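Local coordinates for suppressor protein MPT5 (Saccharomyces cerevisiae, PDB 5BZ1) that binds the 3'-untranslated regions of target mRNAs through its Pumilio-repeat domain and negatively regulates expression of HO, at residues 80-85 with 116-121; 107-110 with 114-117; 231-236 with 262-267. One frame throughout, in Å; residues are numbered along the deposited sequence.

Overall arrangement
Contacts 1 and 2 lie toward one end of the all-helical Pumilio-repeat domain and contact 3 toward the other, on the opposite side of the chain's centre. The first two share helix 112-121, and with it Asp116 and Leu117; their centres are about 8 Å apart, and Ile82 of contact 1 packs on Gln114 of contact 2. Contact 2 joins the loop after helix 98-107 to the start of that helix, while in contact 1 the same helix packs beside helix 75-85. Contact 3 opens later in the chain, joining Pumilio repeats 6 and 7, with its centre about 44 Å from that of contact 1. Local packing of this kind, repeated along the chain, builds the extended scaffold that binds RNA.

Contact 1: residues 80-85 with 116-121; sequences LLIQTI and DLIIKG
With CG1 of Ile82 turned anti to the carbonyl carbon (chi1 -67°), its methyl CG2 is left to face helix 112-121, where Leu117, its own CG also lying beside the backbone N (chi1 -78°), presents CB and CD1. The two residues meet at Ile82 CG2 and Leu117 CB, 3.7 Å apart. The same methyl also rests on Ile118, with Ile82 CG2 3.9 Å from Ile118 CG1, and so sits against two consecutive residues of one helical turn. Farther out, the CD1 methyls of Ile82 and Ile118 approach to 4.1 Å. At the exposed margin Gln83 CG lies 3.5 Å from Leu117 CD1, so the aliphatic part of the glutamine covers the leucine branch. The helix segments run almost parallel, at 9° with axes 9.4 Å apart, consistent with the stacked helices of a Pumilio-repeat array, here near the boundary of repeats 2 and 3. Ile105 and Ile106 of helix 98-107 also pack here, touching Ile82 and Ile118 respectively. The chemistry across these segments is apolar, built from methyl and methylene groups, which suggests that the fit of apolar groups, more than any directional bond, governs how these two segments sit together.

Contact 2: residues 107-110 with 114-117; sequences DTVD and QIDL
The backbone leaves helical geometry at Thr108 and extends at Val109, so that the chain turns out of helix 98-107 and brings Val109 and Asp110 against the first turn of helix 112-121. There the side chain of Gln114 uses both ends of its amide. Its CG lies anti to the carbonyl carbon and the chain is extended beyond it, which carries the amide to Asp110. Gln114 OE1 accepts the backbone N-H of Asp110, with N to OE1 2.7 Å and a nearly straight N-H...O angle of 174°, although the donor stands above the plane of the amide carbonyl. The other end, Gln114 NE2, donates to Asp110 OD2 over 3.1 Å, meeting the anti lone pair of that oxygen. Asp110 OD2 lies almost in the amide plane of Gln114, yet the carboxylate and amide planes are turned 70° apart.

This is the short connection between helices 98-107 and 112-121, within Pumilio repeat 3, and the pair of bonds ties the turn to the helix that follows it. Gln114 NE2 also bonds to Thr79 OG1 on helix 75-85, so a single buried amide joins the turn to the neighbouring helix as well. A leucine at Gln114 would probably leave the Asp110 N-H and carboxylate without these partners and free the aspartate to turn. Beside the polar pair, Val109 CA lies 3.3 Å from Gln114 OE1. The valine branches divide the remaining packing: CG2 of Val109 comes within 3.8 Å of Ile115 CG1, the two side chains crossing at about a right angle, while Val109 CG1 lies 3.8 Å from Ile118 CD1. Ile115 also touches Phe152 and Lys156.

Contact 3: residues 231-236 with 262-267; sequences YLLAEL and KKLFRI
Leu233 points its CB from helix 229-240 toward helix 253-273, and the whole contact is carried by the branches beyond it. CG lies anti to the carbonyl carbon (chi1 -69°) and, standing beside the backbone N, sends its two methyls to different partners. CD1 meets Ile267 head on: Leu233 CD1 and Ile267 CD1 are 3.6 Å apart, and the two side chains reach toward each other tip to tip. CD2 turns to the preceding turn of the helix, where it crosses the aliphatic chain of Lys263. Leu233 CD2 lies 3.8 Å from Lys263 CD and 4.0 Å from Lys263 CE, and it also comes within 4.1 Å of Leu264 CD2. One leucine therefore spans Lys263, Leu264 and Ile267; Lys263 and Ile267 point toward helix 229-240, while Leu264 brings only its end near.

The lysine contributes only its methylenes to Leu233. Its chain is extended as far as CE and bends at the last torsion (chi4 60°), turning NZ to a salt bridge with Asp229 OD1 and a hydrogen bond with the carbonyl oxygen of Leu223. Ser294 of helix 288-307 also touches both Leu233 and Ile267.

The helix segments are 12.2 Å apart at their axes and cross at -138°, a wide separation bridged by the ends of the leucine and isoleucine side chains and by the lysine methylenes. Such packing, in which helices of adjacent repeats meet through aliphatic side chains, is typical of the alpha-helical repeat scaffold of PUF proteins, here joining Pumilio repeats 6 and 7.

Contact 1: residues 80-85 with 116-121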
# COMPACT_ATOMS: atom_id res chain seq x y z
N LEU A 80 -18.99 -9.83 -24.60
CA LEU A 80 -18.39 -9.83 -25.93
C LEU A 80 -17.32 -8.74 -26.05
O LEU A 80 -16.26 -8.98 -26.64
CB LEU A 80 -19.46 -9.67 -27.01
CG LEU A 80 -18.96 -9.63 -28.46
CD1 LEU A 80 -18.06 -10.82 -28.74
CD2 LEU A 80 -20.13 -9.60 -29.44
N LEU A 81 -17.60 -7.56 -25.50
CA LEU A 81 -16.62 -6.47 -25.47
C LEU A 81 -15.33 -6.90 -24.76
O LEU A 81 -14.23 -6.67 -25.26
CB LEU A 81 -17.21 -5.24 -24.77
CG LEU A 81 -16.23 -4.17 -24.27
CD1 LEU A 81 -15.48 -3.52 -25.41
CD2 LEU A 81 -16.94 -3.10 -23.45
N ILE A 82 -15.48 -7.53 -23.60
CA ILE A 82 -14.34 -7.97 -22.82
C ILE A 82 -13.61 -9.13 -23.52
O ILE A 82 -12.38 -9.19 -23.50
CB ILE A 82 -14.76 -8.36 -21.39
CG1 ILE A 82 -15.22 -7.11 -20.62
CG2 ILE A 82 -13.61 -9.03 -20.64
CD1 ILE A 82 -15.74 -7.40 -19.22
N GLN A 83 -14.38 -10.02 -24.14
CA GLN A 83 -13.80 -11.11 -24.93
C GLN A 83 -12.91 -10.58 -26.05
O GLN A 83 -11.91 -11.20 -26.40
CB GLN A 83 -14.91 -11.99 -25.52
CG GLN A 83 -15.24 -13.24 -24.70
CD GLN A 83 -16.57 -13.86 -25.09
OE1 GLN A 83 -17.33 -13.29 -25.88
NE2 GLN A 83 -16.87 -15.03 -24.53
N THR A 84 -13.28 -9.42 -26.59
CA THR A 84 -12.56 -8.84 -27.71
C THR A 84 -11.21 -8.24 -27.29
O THR A 84 -10.22 -8.35 -28.01
CB THR A 84 -13.40 -7.75 -28.42
OG1 THR A 84 -14.68 -8.29 -28.77
CG2 THR A 84 -12.71 -7.25 -29.68
N ILE A 85 -11.17 -7.62 -26.11
CA ILE A 85 -10.02 -6.81 -25.73
C ILE A 85 -9.16 -7.33 -24.58
O ILE A 85 -8.14 -6.72 -24.27
CB ILE A 85 -10.43 -5.34 -25.46
CG1 ILE A 85 -11.50 -5.25 -24.37
CG2 ILE A 85 -10.92 -4.67 -26.73
CD1 ILE A 85 -10.96 -5.15 -22.96
N ASP A 116 -13.13 -13.23 -14.85
CA ASP A 116 -12.13 -14.23 -15.21
C ASP A 116 -11.46 -13.96 -16.57
O ASP A 116 -10.28 -14.24 -16.76
CB ASP A 116 -12.72 -15.64 -15.16
CG ASP A 116 -12.95 -16.12 -13.74
OD1 ASP A 116 -12.38 -15.51 -12.81
OD2 ASP A 116 -13.70 -17.10 -13.56
N LEU A 117 -12.23 -13.41 -17.52
CA LEU A 117 -11.66 -13.00 -18.81
C LEU A 117 -10.61 -11.90 -18.62
O LEU A 117 -9.51 -11.98 -19.17
CB LEU A 117 -12.76 -12.52 -19.76
CG LEU A 117 -13.58 -13.62 -20.43
CD1 LEU A 117 -14.74 -13.01 -21.20
CD2 LEU A 117 -12.70 -14.45 -21.36
N ILE A 118 -10.96 -10.89 -17.84
CA ILE A 118 -10.03 -9.81 -17.51
C ILE A 118 -8.78 -10.35 -16.82
O ILE A 118 -7.65 -10.01 -17.20
CB ILE A 118 -10.71 -8.76 -16.60
CG1 ILE A 118 -11.76 -7.96 -17.39
CG2 ILE A 118 -9.69 -7.82 -15.99
CD1 ILE A 118 -12.68 -7.13 -16.52
N ILE A 119 -8.98 -11.20 -15.82
CA ILE A 119 -7.87 -11.83 -15.09
C ILE A 119 -7.00 -12.68 -16.03
O ILE A 119 -5.78 -12.74 -15.88
CB ILE A 119 -8.40 -12.67 -13.91
CG1 ILE A 119 -9.01 -11.75 -12.85
CG2 ILE A 119 -7.30 -13.52 -13.29
CD1 ILE A 119 -8.05 -10.65 -12.38
N LYS A 120 -7.64 -13.32 -17.01
CA LYS A 120 -6.91 -14.11 -17.99
C LYS A 120 -5.98 -13.22 -18.83
O LYS A 120 -4.86 -13.61 -19.17
CB LYS A 120 -7.87 -14.87 -18.90
CG LYS A 120 -7.20 -15.76 -19.94
CD LYS A 120 -8.24 -16.46 -20.80
CE LYS A 120 -7.59 -17.24 -21.94
NZ LYS A 120 -8.61 -17.92 -22.78
N GLY A 121 -6.45 -12.01 -19.13
CA GLY A 121 -5.65 -11.07 -19.91
C GLY A 121 -4.41 -10.62 -19.17
O GLY A 121 -3.38 -10.32 -19.79

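Contact 2: residues 107-110 with 114-117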
# COMPACT_ATOMS: atom_id res chain seq x y z
N ASP A 107 -15.10 -1.64 -13.18
CA ASP A 107 -16.02 -1.11 -12.18
C ASP A 107 -17.46 -1.56 -12.40
O ASP A 107 -18.27 -1.54 -11.47
CB ASP A 107 -15.95 0.41 -12.15
CG ASP A 107 -16.49 1.00 -10.86
OD1 ASP A 107 -16.07 0.55 -9.78
OD2 ASP A 107 -17.33 1.92 -10.93
N THR A 108 -17.78 -1.97 -13.62
CA THR A 108 -19.14 -2.35 -13.98
C THR A 108 -19.29 -3.78 -14.51
O THR A 108 -20.21 -4.05 -15.29
CB THR A 108 -19.75 -1.39 -15.02
OG1 THR A 108 -18.95 -1.41 -16.22
CG2 THR A 108 -19.79 0.03 -14.48
N VAL A 109 -18.40 -4.69 -14.10
CA VAL A 109 -18.54 -6.09 -14.50
C VAL A 109 -19.85 -6.68 -13.99
O VAL A 109 -20.29 -6.36 -12.88
CB VAL A 109 -17.36 -6.97 -14.03
CG1 VAL A 109 -16.11 -6.67 -14.83
CG2 VAL A 109 -17.11 -6.79 -12.54
N ASP A 110 -20.47 -7.54 -14.79
CA ASP A 110 -21.78 -8.10 -14.46
C ASP A 110 -21.67 -9.42 -13.70
O ASP A 110 -22.53 -9.74 -12.88
CB ASP A 110 -22.59 -8.34 -15.74
CG ASP A 110 -22.91 -7.06 -16.47
OD1 ASP A 110 -23.52 -6.16 -15.86
OD2 ASP A 110 -22.55 -6.96 -17.66
N GLN A 114 -16.97 -12.47 -16.82
CA GLN A 114 -16.28 -11.25 -17.24
C GLN A 114 -15.01 -10.99 -16.43
O GLN A 114 -13.99 -10.59 -16.98
CB GLN A 114 -17.22 -10.05 -17.14
CG GLN A 114 -18.35 -10.05 -18.18
CD GLN A 114 -19.41 -9.01 -17.89
OE1 GLN A 114 -19.21 -8.12 -17.06
NE2 GLN A 114 -20.56 -9.11 -18.56
N ILE A 115 -15.09 -11.22 -15.12
CA ILE A 115 -13.94 -11.01 -14.25
C ILE A 115 -12.80 -11.96 -14.62
O ILE A 115 -11.65 -11.54 -14.72
CB ILE A 115 -14.33 -11.18 -12.76
CG1 ILE A 115 -15.27 -10.06 -12.33
CG2 ILE A 115 -13.09 -11.18 -11.87
CD1 ILE A 115 -15.84 -10.22 -10.93
N ASP A 116 -13.13 -13.23 -14.85
CA ASP A 116 -12.13 -14.23 -15.21
C ASP A 116 -11.46 -13.96 -16.57
O ASP A 116 -10.28 -14.24 -16.76
CB ASP A 116 -12.72 -15.64 -15.16
CG ASP A 116 -12.95 -16.12 -13.74
OD1 ASP A 116 -12.38 -15.51 -12.81
OD2 ASP A 116 -13.70 -17.10 -13.56
N LEU A 117 -12.23 -13.41 -17.52
CA LEU A 117 -11.66 -13.00 -18.81
C LEU A 117 -10.61 -11.90 -18.62
O LEU A 117 -9.51 -11.98 -19.17
CB LEU A 117 -12.76 -12.52 -19.76
CG LEU A 117 -13.58 -13.62 -20.43
CD1 LEU A 117 -14.74 -13.01 -21.20
CD2 LEU A 117 -12.70 -14.45 -21.36

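Contact 3: residues 231-236 with 262-267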
# COMPACT_ATOMS: atom_id res chain seq x y z
N TYR A 231 5.69 -13.39 14.25
CA TYR A 231 6.98 -13.62 13.61
C TYR A 231 7.73 -12.34 13.23
O TYR A 231 8.95 -12.30 13.30
CB TYR A 231 6.83 -14.52 12.38
CG TYR A 231 6.35 -13.78 11.15
CD1 TYR A 231 7.24 -13.37 10.17
CD2 TYR A 231 5.00 -13.51 10.97
CE1 TYR A 231 6.80 -12.70 9.05
CE2 TYR A 231 4.56 -12.84 9.86
CZ TYR A 231 5.45 -12.44 8.90
OH TYR A 231 4.99 -11.77 7.80
N LEU A 232 6.99 -11.31 12.83
CA LEU A 232 7.60 -10.11 12.25
C LEU A 232 8.52 -9.35 13.21
O LEU A 232 9.58 -8.87 12.80
CB LEU A 232 6.53 -9.17 11.68
CG LEU A 232 7.08 -8.01 10.85
CD1 LEU A 232 7.90 -8.52 9.67
CD2 LEU A 232 5.96 -7.10 10.36
N LEU A 233 8.12 -9.24 14.47
CA LEU A 233 8.91 -8.54 15.48
C LEU A 233 10.30 -9.15 15.63
O LEU A 233 11.31 -8.48 15.42
CB LEU A 233 8.19 -8.54 16.82
CG LEU A 233 6.91 -7.70 16.92
CD1 LEU A 233 6.09 -8.12 18.12
CD2 LEU A 233 7.26 -6.23 17.00
N ALA A 234 10.35 -10.43 15.99
CA ALA A 234 11.61 -11.15 16.13
C ALA A 234 12.40 -11.18 14.82
O ALA A 234 13.61 -11.00 14.81
CB ALA A 234 11.36 -12.55 16.64
N GLU A 235 11.70 -11.42 13.71
CA GLU A 235 12.34 -11.50 12.40
C GLU A 235 13.03 -10.18 12.06
O GLU A 235 14.20 -10.17 11.69
CB GLU A 235 11.30 -11.83 11.32
CG GLU A 235 11.90 -12.29 10.01
CD GLU A 235 12.11 -13.78 9.96
OE1 GLU A 235 11.30 -14.52 10.56
OE2 GLU A 235 13.09 -14.22 9.31
N LEU A 236 12.30 -9.08 12.19
CA LEU A 236 12.86 -7.75 11.97
C LEU A 236 14.03 -7.48 12.91
O LEU A 236 15.09 -7.03 12.48
CB LEU A 236 11.81 -6.66 12.15
CG LEU A 236 10.79 -6.45 11.04
CD1 LEU A 236 9.93 -5.23 11.33
CD2 LEU A 236 11.47 -6.31 9.69
N LYS A 262 7.38 1.87 19.59
CA LYS A 262 6.01 2.13 20.03
C LYS A 262 5.16 0.86 19.99
O LYS A 262 4.30 0.65 20.84
CB LYS A 262 5.36 3.22 19.17
CG LYS A 262 5.90 4.63 19.41
CD LYS A 262 5.10 5.67 18.62
CE LYS A 262 6.00 6.54 17.78
NZ LYS A 262 5.23 7.52 16.95
N LYS A 263 5.40 0.02 18.99
CA LYS A 263 4.67 -1.24 18.86
C LYS A 263 4.98 -2.18 20.02
O LYS A 263 4.09 -2.83 20.56
CB LYS A 263 5.01 -1.92 17.53
CG LYS A 263 4.18 -3.17 17.27
CD LYS A 263 4.51 -3.80 15.94
CE LYS A 263 3.67 -5.04 15.72
NZ LYS A 263 2.21 -4.74 15.73
N LEU A 264 6.25 -2.23 20.41
CA LEU A 264 6.68 -3.04 21.55
C LEU A 264 5.99 -2.58 22.83
O LEU A 264 5.47 -3.39 23.59
CB LEU A 264 8.20 -2.96 21.72
CG LEU A 264 9.08 -3.65 20.68
CD1 LEU A 264 10.55 -3.38 20.94
CD2 LEU A 264 8.82 -5.15 20.66
N PHE A 265 6.00 -1.27 23.06
CA PHE A 265 5.35 -0.67 24.22
C PHE A 265 3.86 -1.00 24.26
O PHE A 265 3.33 -1.40 25.29
CB PHE A 265 5.54 0.85 24.20
CG PHE A 265 6.88 1.31 24.74
CD1 PHE A 265 7.44 0.70 25.85
CD2 PHE A 265 7.55 2.36 24.13
CE1 PHE A 265 8.67 1.13 26.35
CE2 PHE A 265 8.77 2.80 24.63
CZ PHE A 265 9.33 2.18 25.74
N ARG A 266 3.19 -0.83 23.12
CA ARG A 266 1.74 -1.03 23.06
C ARG A 266 1.33 -2.47 23.34
O ARG A 266 0.32 -2.72 24.01
CB ARG A 266 1.20 -0.57 21.70
CG ARG A 266 -0.32 -0.50 21.66
CD ARG A 266 -0.82 0.20 20.41
NE ARG A 266 -2.19 0.68 20.58
CZ ARG A 266 -2.88 1.31 19.64
NH1 ARG A 266 -2.33 1.55 18.45
NH2 ARG A 266 -4.12 1.71 19.88
N ILE A 267 2.11 -3.42 22.82
CA ILE A 267 1.84 -4.84 23.05
C ILE A 267 1.96 -5.20 24.53
O ILE A 267 1.07 -5.84 25.10
CB ILE A 267 2.80 -5.73 22.22
CG1 ILE A 267 2.35 -5.77 20.76
CG2 ILE A 267 2.82 -7.14 22.78
CD1 ILE A 267 3.31 -6.51 19.85